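Local coordinates for protein nitroalkane oxidase (Podospora anserina, PDB 3MKH) that oxidises primary and secondary nitroalkanes to aldehydes or ketones, using FAD and molecular oxygen and releasing nitrite and hydrogen peroxide, at residues L25-Y33 with S46-A54; S78-S87 with L276-A287. All coordinates share one frame; numbering follows the deposited sequence.

Contact 1: residues L25-Y33 with S46-A54; sequences LLMPARQTY and STQPTYAAA
L25 supplies the apolar end of this contact: its CD2 lies against the backbone of A54, 3.6 Å from A54 CA, while CG faces the methyl of A53. The Y33 ring adds an oblique touch, its CD2 3.8 Å from the methyl CG2 of T47.

Elsewhere polar atoms meet carbon. The CB of A29 meets the side chain of T50 at its hydroxyl, 3.3 Å from T50 OG1, and T50 CG2 rests on the carbonyl oxygen of L25. S46 OG packs on Y33 CB at 3.2 Å but is hydrogen-bonded to the carbonyl of R43, and T47 OG1 likewise turns back to F44 O. The methyl CG2 of T32, anti to the backbone N, reaches S46 O at 3.6 Å. Y33 OH accepts a bond from R30 NH1 (2.9 Å, 154°) and also bonds E89.

Within the N-terminal acyl-CoA dehydrogenase domain, segments 25-33 and 48-54 run antiparallel (170°), their axes 9.4 Å apart at closest. With no hydrogen bond between them, the L25 branch and the alanine and threonine methyls hold them mainly by van der Waals contact, while the hydroxyls of S46, T47 and Y33 find partners outside the pair.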
ATOM      1  N   LEU A  25      28.557  -0.090  25.204  1.00 29.34           N
ATOM      2  CA  LEU A  25      28.647   1.371  25.146  1.00 29.19           C
ATOM      3  C   LEU A  25      27.278   2.027  24.960  1.00 33.86           C
ATOM      4  O   LEU A  25      26.894   2.923  25.725  1.00 36.09           O
ATOM      5  CB  LEU A  25      29.614   1.804  24.053  1.00 31.19           C
ATOM      6  CG  LEU A  25      31.090   1.825  24.463  1.00 34.67           C
ATOM      7  CD1 LEU A  25      31.393   0.733  25.461  1.00 35.87           C
ATOM      8  CD2 LEU A  25      31.993   1.705  23.260  1.00 28.81           C
ATOM      9  N   LEU A  26      26.505   1.547  23.994  1.00 26.99           N
ATOM     10  CA  LEU A  26      25.252   2.232  23.662  1.00 26.02           C
ATOM     11  C   LEU A  26      24.121   2.022  24.679  1.00 30.30           C
ATOM     12  O   LEU A  26      23.362   2.954  24.986  1.00 25.97           O
ATOM     13  CB  LEU A  26      24.804   1.858  22.250  1.00 21.37           C
ATOM     14  CG  LEU A  26      25.821   2.180  21.145  1.00 23.56           C
ATOM     15  CD1 LEU A  26      25.296   1.778  19.771  1.00 23.45           C
ATOM     16  CD2 LEU A  26      26.248   3.665  21.154  1.00 25.69           C
ATOM     17  N   MET A  27      23.989   0.804  25.197  1.00 26.90           N
ATOM     18  CA  MET A  27      22.953   0.542  26.193  1.00 34.68           C
ATOM     19  C   MET A  27      23.146   1.374  27.468  1.00 33.60           C
ATOM     20  O   MET A  27      22.191   1.947  27.992  1.00 29.57           O
ATOM     21  CB  MET A  27      22.854  -0.951  26.510  1.00 32.62           C
ATOM     22  CG  MET A  27      22.237  -1.764  25.382  1.00 31.75           C
ATOM     23  SD  MET A  27      21.967  -3.508  25.806  1.00 43.56           S
ATOM     24  CE  MET A  27      20.820  -3.371  27.187  1.00 38.26           C
ATOM     25  N   PRO A  28      24.385   1.450  27.966  1.00 30.11           N
ATOM     26  CA  PRO A  28      24.610   2.327  29.120  1.00 30.41           C
ATOM     27  C   PRO A  28      24.384   3.810  28.814  1.00 30.21           C
ATOM     28  O   PRO A  28      23.926   4.533  29.688  1.00 29.33           O
ATOM     29  CB  PRO A  28      26.077   2.066  29.475  1.00 29.39           C
ATOM     30  CG  PRO A  28      26.323   0.675  29.014  1.00 32.94           C
ATOM     31  CD  PRO A  28      25.523   0.539  27.742  1.00 30.02           C
ATOM     32  N   ALA A  29      24.698   4.253  27.602  1.00 25.66           N
ATOM     33  CA  ALA A  29      24.421   5.625  27.206  1.00 25.12           C
ATOM     34  C   ALA A  29      22.925   5.903  27.378  1.00 25.46           C
ATOM     35  O   ALA A  29      22.547   6.963  27.848  1.00 20.81           O
ATOM     36  CB  ALA A  29      24.860   5.876  25.751  1.00 22.15           C
ATOM     37  N   ARG A  30      22.082   4.949  26.988  1.00 26.16           N
ATOM     38  CA  ARG A  30      20.634   5.108  27.111  1.00 23.63           C
ATOM     39  C   ARG A  30      20.178   5.252  28.588  1.00 26.11           C
ATOM     40  O   ARG A  30      19.386   6.146  28.925  1.00 25.02           O
ATOM     41  CB  ARG A  30      19.920   3.933  26.444  1.00 26.88           C
ATOM     42  CG  ARG A  30      18.415   3.808  26.754  1.00 29.41           C
ATOM     43  CD  ARG A  30      17.570   4.305  25.601  1.00 30.33           C
ATOM     44  NE  ARG A  30      16.128   4.209  25.849  1.00 28.43           N
ATOM     45  CZ  ARG A  30      15.223   4.975  25.248  1.00 30.98           C
ATOM     46  NH1 ARG A  30      15.613   5.893  24.371  1.00 30.30           N
ATOM     47  NH2 ARG A  30      13.929   4.838  25.521  1.00 31.99           N
ATOM     48  N   GLN A  31      20.666   4.381  29.463  1.00 27.22           N
ATOM     49  CA  GLN A  31      20.243   4.447  30.868  1.00 30.70           C
ATOM     50  C   GLN A  31      20.717   5.757  31.503  1.00 28.35           C
ATOM     51  O   GLN A  31      20.081   6.300  32.412  1.00 30.55           O
ATOM     52  CB  GLN A  31      20.726   3.233  31.664  1.00 33.76           C
ATOM     53  CG  GLN A  31      20.086   1.909  31.219  1.00 36.55           C
ATOM     54  CD  GLN A  31      18.576   2.013  30.977  1.00 44.28           C
ATOM     55  OE1 GLN A  31      18.096   1.761  29.860  1.00 46.02           O
ATOM     56  NE2 GLN A  31      17.818   2.374  32.023  1.00 40.27           N
ATOM     57  N   THR A  32      21.822   6.275  30.992  1.00 26.06           N
ATOM     58  CA  THR A  32      22.334   7.552  31.445  1.00 26.78           C
ATOM     59  C   THR A  32      21.477   8.742  31.009  1.00 27.30           C
ATOM     60  O   THR A  32      21.048   9.532  31.860  1.00 26.12           O
ATOM     61  CB  THR A  32      23.785   7.735  31.005  1.00 29.26           C
ATOM     62  OG1 THR A  32      24.591   6.796  31.721  1.00 28.96           O
ATOM     63  CG2 THR A  32      24.270   9.154  31.301  1.00 27.07           C
ATOM     64  N   TYR A  33      21.200   8.875  29.710  1.00 21.48           N
ATOM     65  CA  TYR A  33      20.466  10.070  29.255  1.00 25.08           C
ATOM     66  C   TYR A  33      18.984  10.102  29.672  1.00 23.76           C
ATOM     67  O   TYR A  33      18.380  11.171  29.820  1.00 23.97           O
ATOM     68  CB  TYR A  33      20.692  10.374  27.756  1.00 20.63           C
ATOM     69  CG  TYR A  33      20.032   9.470  26.726  1.00 20.98           C
ATOM     70  CD1 TYR A  33      18.649   9.407  26.595  1.00 22.71           C
ATOM     71  CD2 TYR A  33      20.804   8.752  25.808  1.00 21.48           C
ATOM     72  CE1 TYR A  33      18.046   8.596  25.606  1.00 22.00           C
ATOM     73  CE2 TYR A  33      20.209   7.945  24.831  1.00 20.87           C
ATOM     74  CZ  TYR A  33      18.838   7.877  24.735  1.00 21.79           C
ATOM     75  OH  TYR A  33      18.242   7.084  23.773  1.00 22.81           O
ATOM     76  N   SER A  46      25.041  14.334  28.239  1.00 20.92           N
ATOM     77  CA  SER A  46      25.286  13.198  29.116  1.00 21.68           C
ATOM     78  C   SER A  46      25.898  11.995  28.386  1.00 21.82           C
ATOM     79  O   SER A  46      26.363  11.063  29.027  1.00 18.86           O
ATOM     80  CB  SER A  46      23.996  12.751  29.825  1.00 22.53           C
ATOM     81  OG  SER A  46      23.167  11.984  28.957  1.00 21.46           O
ATOM     82  N   THR A  47      25.879  11.994  27.058  1.00 18.47           N
ATOM     83  CA  THR A  47      26.472  10.869  26.326  1.00 21.93           C
ATOM     84  C   THR A  47      27.971  11.032  26.033  1.00 20.45           C
ATOM     85  O   THR A  47      28.573  10.184  25.387  1.00 19.75           O
ATOM     86  CB  THR A  47      25.736  10.585  24.992  1.00 21.01           C
ATOM     87  OG1 THR A  47      25.841  11.726  24.134  1.00 19.72           O
ATOM     88  CG2 THR A  47      24.264  10.288  25.246  1.00 19.81           C
ATOM     89  N   GLN A  48      28.576  12.108  26.515  1.00 20.35           N
ATOM     90  CA  GLN A  48      29.993  12.322  26.221  1.00 22.20           C
ATOM     91  C   GLN A  48      30.903  11.191  26.738  1.00 21.14           C
ATOM     92  O   GLN A  48      31.755  10.684  25.998  1.00 21.09           O
ATOM     93  CB  GLN A  48      30.477  13.693  26.711  1.00 22.34           C
ATOM     94  CG  GLN A  48      31.879  14.033  26.175  1.00 21.64           C
ATOM     95  CD  GLN A  48      32.405  15.381  26.627  1.00 27.31           C
ATOM     96  OE1 GLN A  48      31.763  16.086  27.399  1.00 26.40           O
ATOM     97  NE2 GLN A  48      33.599  15.736  26.158  1.00 26.61           N
ATOM     98  N   PRO A  49      30.741  10.796  28.010  1.00 26.26           N
ATOM     99  CA  PRO A  49      31.618   9.726  28.499  1.00 23.94           C
ATOM    100  C   PRO A  49      31.534   8.442  27.665  1.00 24.62           C
ATOM    101  O   PRO A  49      32.566   7.815  27.397  1.00 21.55           O
ATOM    102  CB  PRO A  49      31.118   9.492  29.930  1.00 27.06           C
ATOM    103  CG  PRO A  49      30.583  10.845  30.343  1.00 28.14           C
ATOM    104  CD  PRO A  49      29.964  11.423  29.099  1.00 25.75           C
ATOM    105  N   THR A  50      30.341   8.036  27.245  1.00 23.51           N
ATOM    106  CA  THR A  50      30.287   6.821  26.439  1.00 22.12           C
ATOM    107  C   THR A  50      30.780   7.043  25.018  1.00 22.08           C
ATOM    108  O   THR A  50      31.323   6.129  24.400  1.00 22.16           O
ATOM    109  CB  THR A  50      28.912   6.125  26.452  1.00 28.90           C
ATOM    110  OG1 THR A  50      27.898   7.076  26.186  1.00 24.71           O
ATOM    111  CG2 THR A  50      28.639   5.479  27.818  1.00 32.73           C
ATOM    112  N   TYR A  51      30.609   8.250  24.496  1.00 19.03           N
ATOM    113  CA  TYR A  51      31.226   8.590  23.223  1.00 20.59           C
ATOM    114  C   TYR A  51      32.755   8.481  23.338  1.00 20.69           C
ATOM    115  O   TYR A  51      33.421   7.936  22.447  1.00 19.85           O
ATOM    116  CB  TYR A  51      30.795   9.999  22.797  1.00 21.45           C
ATOM    117  CG  TYR A  51      31.293  10.475  21.446  1.00 19.07           C
ATOM    118  CD1 TYR A  51      32.597  10.936  21.285  1.00 18.68           C
ATOM    119  CD2 TYR A  51      30.454  10.502  20.347  1.00 18.39           C
ATOM    120  CE1 TYR A  51      33.054  11.388  20.061  1.00 18.12           C
ATOM    121  CE2 TYR A  51      30.899  10.971  19.115  1.00 20.15           C
ATOM    122  CZ  TYR A  51      32.203  11.413  18.980  1.00 21.04           C
ATOM    123  OH  TYR A  51      32.655  11.888  17.766  1.00 20.45           O
ATOM    124  N   ALA A  52      33.317   8.988  24.435  1.00 19.49           N
ATOM    125  CA  ALA A  52      34.761   8.883  24.650  1.00 22.84           C
ATOM    126  C   ALA A  52      35.210   7.420  24.719  1.00 20.88           C
ATOM    127  O   ALA A  52      36.321   7.077  24.295  1.00 21.34           O
ATOM    128  CB  ALA A  52      35.179   9.624  25.932  1.00 20.92           C
ATOM    129  N   ALA A  53      34.357   6.558  25.265  1.00 19.04           N
ATOM    130  CA  ALA A  53      34.669   5.135  25.339  1.00 22.44           C
ATOM    131  C   ALA A  53      34.697   4.512  23.948  1.00 24.17           C
ATOM    132  O   ALA A  53      35.525   3.633  23.679  1.00 22.02           O
ATOM    133  CB  ALA A  53      33.671   4.391  26.252  1.00 23.39           C
ATOM    134  N   ALA A  54      33.784   4.951  23.074  1.00 20.20           N
ATOM    135  CA  ALA A  54      33.750   4.483  21.683  1.00 19.93           C
ATOM    136  C   ALA A  54      34.985   4.950  20.938  1.00 20.91           C
ATOM    137  O   ALA A  54      35.547   4.230  20.101  1.00 21.37           O
ATOM    138  CB  ALA A  54      32.485   4.988  20.973  1.00 23.30           C
TER

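Contact 2: residues S78-S87 with L276-A287; sequences SAILVEECYS and LVGAMGVGLMRA
S78 and A79 open the contact against L276, whose CD1 comes within 3.9 Å of S78 CB. A79 CB and A279 CB then meet at 3.9 Å. V82 spreads its two branches: CG2 turns to L276 CG, while CG1, anti to the backbone N, presses on M280 CG at 3.5 Å.

E83 is a knob among A279, V282, G283 and R286. Its extended chain passes V282 CG1 and brings OE2 to R286 NE (2.8 Å, 166°), in the guanidinium plane but on the anti side of the carboxylate. OE2 also pairs with R328, and OE1 bonds Y426 of a second subunit. The axes of the two segments approach to 7.1 Å and cross at -39°. With no side chain on G283 the two backbones come together here, G283 CA lying 3.4 Å from E83 O in a CA-H...O contact. This crossing joins the N-terminal helical domain to the C-terminal one of the acyl-CoA dehydrogenase fold.

E84, bent at chi2, brings OE1 to R286 NH2 at 2.9 Å, its carboxylate only 22° from the guanidinium plane. Two carboxylates thus grip the edge of R286, pairing its charge and fixing the rotation of the guanidinium; W422 of the second subunit adds a cation-pi contact.

Y86 lays one ring face on M280: M280 CG stands over the centre of the Y86 ring, 3.9 Å from its centroid, and M280 SD follows in a Met-aromatic contact. L284 CG lies at the ring edge, and Y86 OH bonds H235. M280 also approaches F398 of the FAD site. S87 CB sits over one face of the R286 guanidinium, toward its rim, S87 OG bonds E84 O, and a water links S87 OG to E84 OE2.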
ATOM      1  N   SER A  78      30.583  -1.514   7.408  1.00 25.12           N
ATOM      2  CA  SER A  78      29.888  -0.395   8.016  1.00 23.96           C
ATOM      3  C   SER A  78      28.395  -0.682   8.152  1.00 23.01           C
ATOM      4  O   SER A  78      27.789  -0.356   9.165  1.00 24.35           O
ATOM      5  CB  SER A  78      30.109   0.872   7.192  1.00 25.39           C
ATOM      6  OG  SER A  78      31.435   1.316   7.381  1.00 30.24           O
ATOM      7  N   ALA A  79      27.808  -1.294   7.129  1.00 21.39           N
ATOM      8  CA  ALA A  79      26.381  -1.604   7.158  1.00 24.21           C
ATOM      9  C   ALA A  79      26.082  -2.614   8.256  1.00 22.82           C
ATOM     10  O   ALA A  79      25.037  -2.550   8.907  1.00 20.98           O
ATOM     11  CB  ALA A  79      25.909  -2.123   5.806  1.00 20.53           C
ATOM     12  N   ILE A  80      27.010  -3.545   8.467  1.00 19.68           N
ATOM     13  CA  ILE A  80      26.858  -4.537   9.524  1.00 21.54           C
ATOM     14  C   ILE A  80      26.879  -3.858  10.891  1.00 20.69           C
ATOM     15  O   ILE A  80      26.005  -4.087  11.728  1.00 19.50           O
ATOM     16  CB  ILE A  80      27.936  -5.644   9.423  1.00 23.45           C
ATOM     17  CG1 ILE A  80      27.645  -6.525   8.199  1.00 24.13           C
ATOM     18  CG2 ILE A  80      27.991  -6.452  10.719  1.00 20.62           C
ATOM     19  CD1 ILE A  80      28.808  -7.432   7.754  1.00 28.09           C
ATOM     20  N   LEU A  81      27.853  -2.989  11.106  1.00 23.25           N
ATOM     21  CA  LEU A  81      27.943  -2.275  12.372  1.00 22.54           C
ATOM     22  C   LEU A  81      26.686  -1.432  12.617  1.00 22.17           C
ATOM     23  O   LEU A  81      26.092  -1.462  13.704  1.00 24.45           O
ATOM     24  CB  LEU A  81      29.188  -1.381  12.386  1.00 22.59           C
ATOM     25  CG  LEU A  81      29.278  -0.382  13.546  1.00 22.37           C
ATOM     26  CD1 LEU A  81      29.446  -1.113  14.864  1.00 26.86           C
ATOM     27  CD2 LEU A  81      30.442   0.581  13.331  1.00 30.53           C
ATOM     28  N   VAL A  82      26.295  -0.663  11.610  1.00 21.54           N
ATOM     29  CA  VAL A  82      25.156   0.246  11.749  1.00 22.64           C
ATOM     30  C   VAL A  82      23.837  -0.492  12.041  1.00 21.36           C
ATOM     31  O   VAL A  82      23.038  -0.044  12.874  1.00 21.04           O
ATOM     32  CB  VAL A  82      25.008   1.157  10.507  1.00 21.30           C
ATOM     33  CG1 VAL A  82      23.706   1.914  10.555  1.00 21.00           C
ATOM     34  CG2 VAL A  82      26.182   2.133  10.431  1.00 20.49           C
ATOM     35  N   GLU A  83      23.614  -1.619  11.366  1.00 21.67           N
ATOM     36  CA  GLU A  83      22.403  -2.405  11.593  1.00 22.88           C
ATOM     37  C   GLU A  83      22.337  -2.857  13.053  1.00 23.56           C
ATOM     38  O   GLU A  83      21.311  -2.700  13.727  1.00 21.27           O
ATOM     39  CB  GLU A  83      22.319  -3.633  10.643  1.00 20.16           C
ATOM     40  CG  GLU A  83      21.148  -4.581  10.998  1.00 21.50           C
ATOM     41  CD  GLU A  83      21.186  -5.944  10.281  1.00 24.29           C
ATOM     42  OE1 GLU A  83      21.934  -6.090   9.292  1.00 23.69           O
ATOM     43  OE2 GLU A  83      20.461  -6.875  10.722  1.00 24.42           O
ATOM     44  N   GLU A  84      23.435  -3.424  13.542  1.00 20.59           N
ATOM     45  CA  GLU A  84      23.471  -3.883  14.912  1.00 22.04           C
ATOM     46  C   GLU A  84      23.233  -2.721  15.897  1.00 23.55           C
ATOM     47  O   GLU A  84      22.430  -2.840  16.823  1.00 22.27           O
ATOM     48  CB  GLU A  84      24.804  -4.595  15.206  1.00 21.69           C
ATOM     49  CG  GLU A  84      24.956  -5.043  16.671  1.00 24.01           C
ATOM     50  CD  GLU A  84      23.868  -6.027  17.120  1.00 23.31           C
ATOM     51  OE1 GLU A  84      23.260  -6.723  16.269  1.00 23.96           O
ATOM     52  OE2 GLU A  84      23.630  -6.107  18.336  1.00 26.56           O
ATOM     53  N   CYS A  85      23.927  -1.601  15.701  1.00 20.95           N
ATOM     54  CA  CYS A  85      23.784  -0.474  16.627  1.00 24.80           C
ATOM     55  C   CYS A  85      22.363   0.067  16.657  1.00 23.44           C
ATOM     56  O   CYS A  85      21.818   0.328  17.736  1.00 24.49           O
ATOM     57  CB  CYS A  85      24.774   0.648  16.309  1.00 21.48           C
ATOM     58  SG  CYS A  85      26.464   0.186  16.649  1.00 24.85           S
ATOM     59  N   TYR A  86      21.757   0.215  15.485  1.00 21.14           N
ATOM     60  CA  TYR A  86      20.387   0.690  15.407  1.00 22.20           C
ATOM     61  C   TYR A  86      19.350  -0.283  15.956  1.00 26.24           C
ATOM     62  O   TYR A  86      18.276   0.133  16.400  1.00 25.30           O
ATOM     63  CB  TYR A  86      20.015   1.149  13.985  1.00 24.13           C
ATOM     64  CG  TYR A  86      19.957   2.647  13.893  1.00 22.71           C
ATOM     65  CD1 TYR A  86      21.093   3.406  14.153  1.00 23.49           C
ATOM     66  CD2 TYR A  86      18.773   3.309  13.607  1.00 22.02           C
ATOM     67  CE1 TYR A  86      21.066   4.777  14.106  1.00 22.90           C
ATOM     68  CE2 TYR A  86      18.732   4.710  13.564  1.00 19.25           C
ATOM     69  CZ  TYR A  86      19.891   5.423  13.813  1.00 21.89           C
ATOM     70  OH  TYR A  86      19.905   6.796  13.772  1.00 25.05           O
ATOM     71  N   SER A  87      19.663  -1.571  15.945  1.00 20.97           N
ATOM     72  CA  SER A  87      18.736  -2.531  16.510  1.00 21.06           C
ATOM     73  C   SER A  87      18.741  -2.412  18.032  1.00 22.86           C
ATOM     74  O   SER A  87      17.862  -2.943  18.700  1.00 22.52           O
ATOM     75  CB  SER A  87      19.099  -3.963  16.089  1.00 24.28           C
ATOM     76  OG  SER A  87      20.191  -4.468  16.852  1.00 24.44           O
ATOM     77  N   LEU A 276      24.091   3.532   4.398  1.00 22.37           N
ATOM     78  CA  LEU A 276      24.080   3.313   5.840  1.00 23.41           C
ATOM     79  C   LEU A 276      22.701   3.590   6.437  1.00 21.30           C
ATOM     80  O   LEU A 276      22.330   2.988   7.433  1.00 19.77           O
ATOM     81  CB  LEU A 276      25.162   4.148   6.524  1.00 23.72           C
ATOM     82  CG  LEU A 276      26.534   3.465   6.697  1.00 32.12           C
ATOM     83  CD1 LEU A 276      26.769   2.281   5.763  1.00 27.05           C
ATOM     84  CD2 LEU A 276      27.676   4.451   6.657  1.00 31.59           C
ATOM     85  N   VAL A 277      21.945   4.491   5.814  1.00 21.59           N
ATOM     86  CA  VAL A 277      20.542   4.687   6.175  1.00 22.18           C
ATOM     87  C   VAL A 277      19.721   3.425   5.880  1.00 23.30           C
ATOM     88  O   VAL A 277      18.801   3.071   6.635  1.00 22.29           O
ATOM     89  CB  VAL A 277      19.918   5.930   5.481  1.00 22.04           C
ATOM     90  CG1 VAL A 277      18.385   5.933   5.643  1.00 22.20           C
ATOM     91  CG2 VAL A 277      20.518   7.213   6.072  1.00 20.92           C
ATOM     92  N   GLY A 278      20.066   2.741   4.792  1.00 20.62           N
ATOM     93  CA  GLY A 278      19.483   1.439   4.509  1.00 20.15           C
ATOM     94  C   GLY A 278      19.692   0.535   5.713  1.00 21.11           C
ATOM     95  O   GLY A 278      18.756  -0.070   6.261  1.00 21.04           O
ATOM     96  N   ALA A 279      20.930   0.501   6.183  1.00 19.09           N
ATOM     97  CA  ALA A 279      21.265  -0.363   7.295  1.00 19.54           C
ATOM     98  C   ALA A 279      20.570   0.065   8.596  1.00 18.59           C
ATOM     99  O   ALA A 279      20.211  -0.791   9.413  1.00 19.03           O
ATOM    100  CB  ALA A 279      22.771  -0.461   7.473  1.00 19.44           C
ATOM    101  N   MET A 280      20.367   1.367   8.794  1.00 18.43           N
ATOM    102  CA  MET A 280      19.601   1.828   9.975  1.00 18.83           C
ATOM    103  C   MET A 280      18.176   1.303   9.907  1.00 21.05           C
ATOM    104  O   MET A 280      17.585   0.897  10.923  1.00 20.74           O
ATOM    105  CB  MET A 280      19.551   3.357  10.053  1.00 19.99           C
ATOM    106  CG  MET A 280      20.904   4.026  10.128  1.00 20.47           C
ATOM    107  SD  MET A 280      20.720   5.825  10.128  1.00 24.64           S
ATOM    108  CE  MET A 280      22.408   6.286  10.452  1.00 27.88           C
ATOM    109  N   GLY A 281      17.611   1.361   8.709  1.00 18.25           N
ATOM    110  CA  GLY A 281      16.293   0.804   8.461  1.00 20.32           C
ATOM    111  C   GLY A 281      16.212  -0.673   8.827  1.00 19.27           C
ATOM    112  O   GLY A 281      15.283  -1.101   9.530  1.00 18.87           O
ATOM    113  N   VAL A 282      17.179  -1.453   8.348  1.00 16.72           N
ATOM    114  CA  VAL A 282      17.230  -2.881   8.652  1.00 19.49           C
ATOM    115  C   VAL A 282      17.298  -3.124  10.153  1.00 18.73           C
ATOM    116  O   VAL A 282      16.632  -4.017  10.681  1.00 19.14           O
ATOM    117  CB  VAL A 282      18.448  -3.581   7.975  1.00 18.81           C
ATOM    118  CG1 VAL A 282      18.492  -5.068   8.345  1.00 18.43           C
ATOM    119  CG2 VAL A 282      18.412  -3.387   6.454  1.00 18.35           C
ATOM    120  N   GLY A 283      18.115  -2.330  10.842  1.00 20.12           N
ATOM    121  CA  GLY A 283      18.276  -2.482  12.281  1.00 18.36           C
ATOM    122  C   GLY A 283      16.984  -2.245  13.050  1.00 19.90           C
ATOM    123  O   GLY A 283      16.654  -2.985  13.979  1.00 18.32           O
ATOM    124  N   LEU A 284      16.252  -1.195  12.689  1.00 18.87           N
ATOM    125  CA  LEU A 284      14.981  -0.939  13.365  1.00 20.96           C
ATOM    126  C   LEU A 284      13.964  -2.036  13.051  1.00 17.53           C
ATOM    127  O   LEU A 284      13.175  -2.406  13.908  1.00 18.93           O
ATOM    128  CB  LEU A 284      14.398   0.413  12.960  1.00 18.48           C
ATOM    129  CG  LEU A 284      15.171   1.664  13.339  1.00 21.78           C
ATOM    130  CD1 LEU A 284      14.432   2.906  12.819  1.00 20.52           C
ATOM    131  CD2 LEU A 284      15.381   1.734  14.865  1.00 22.77           C
ATOM    132  N   MET A 285      13.976  -2.529  11.813  1.00 19.47           N
ATOM    133  CA  MET A 285      13.036  -3.576  11.412  1.00 18.35           C
ATOM    134  C   MET A 285      13.310  -4.848  12.189  1.00 20.52           C
ATOM    135  O   MET A 285      12.393  -5.477  12.719  1.00 19.56           O
ATOM    136  CB  MET A 285      13.113  -3.826   9.903  1.00 18.08           C
ATOM    137  CG  MET A 285      12.639  -2.612   9.097  1.00 23.31           C
ATOM    138  SD  MET A 285      12.918  -2.726   7.317  1.00 22.75           S
ATOM    139  CE  MET A 285      11.666  -3.939   6.884  1.00 19.13           C
ATOM    140  N   ARG A 286      14.583  -5.214  12.264  1.00 18.99           N
ATOM    141  CA  ARG A 286      15.011  -6.341  13.087  1.00 21.06           C
ATOM    142  C   ARG A 286      14.560  -6.150  14.539  1.00 20.28           C
ATOM    143  O   ARG A 286      13.990  -7.052  15.148  1.00 20.53           O
ATOM    144  CB  ARG A 286      16.544  -6.496  13.007  1.00 19.33           C
ATOM    145  CG  ARG A 286      17.111  -7.417  14.063  1.00 24.30           C
ATOM    146  CD  ARG A 286      18.248  -8.263  13.499  1.00 24.64           C
ATOM    147  NE  ARG A 286      19.506  -7.548  13.255  1.00 22.31           N
ATOM    148  CZ  ARG A 286      20.397  -7.269  14.199  1.00 23.69           C
ATOM    149  NH1 ARG A 286      20.147  -7.588  15.466  1.00 28.11           N
ATOM    150  NH2 ARG A 286      21.537  -6.666  13.883  1.00 23.62           N
ATOM    151  N   ALA A 287      14.804  -4.967  15.101  1.00 19.13           N
ATOM    152  CA  ALA A 287      14.393  -4.726  16.489  1.00 19.19           C
ATOM    153  C   ALA A 287      12.873  -4.843  16.664  1.00 20.46           C
ATOM    154  O   ALA A 287      12.404  -5.395  17.647  1.00 21.14           O
ATOM    155  CB  ALA A 287      14.879  -3.349  16.992  1.00 20.62           C
TER
HETATM  156  O   HOH W   1      20.765  -6.726  18.617  1.00 33.87           O

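From the N terminus, the chain runs through helix 9-33, passes the short helix 41-45 and turns back along helix 48-56, so contact 1 closes a local hairpin of helices. Helix 75-88 follows, and its partner in contact 2 comes only after helix 90-109 and the whole beta domain, on the long helix 262-298. The two contacts are therefore in series, neither nested nor crossed: the first is internal to the N-terminal helical domain, the second ties that domain to the C-terminal helices. They touch where L26 CD1 of helix 9-33 packs on C85 CB of helix 75-88, at 3.7 Å, although their centres lie about 19 Å apart.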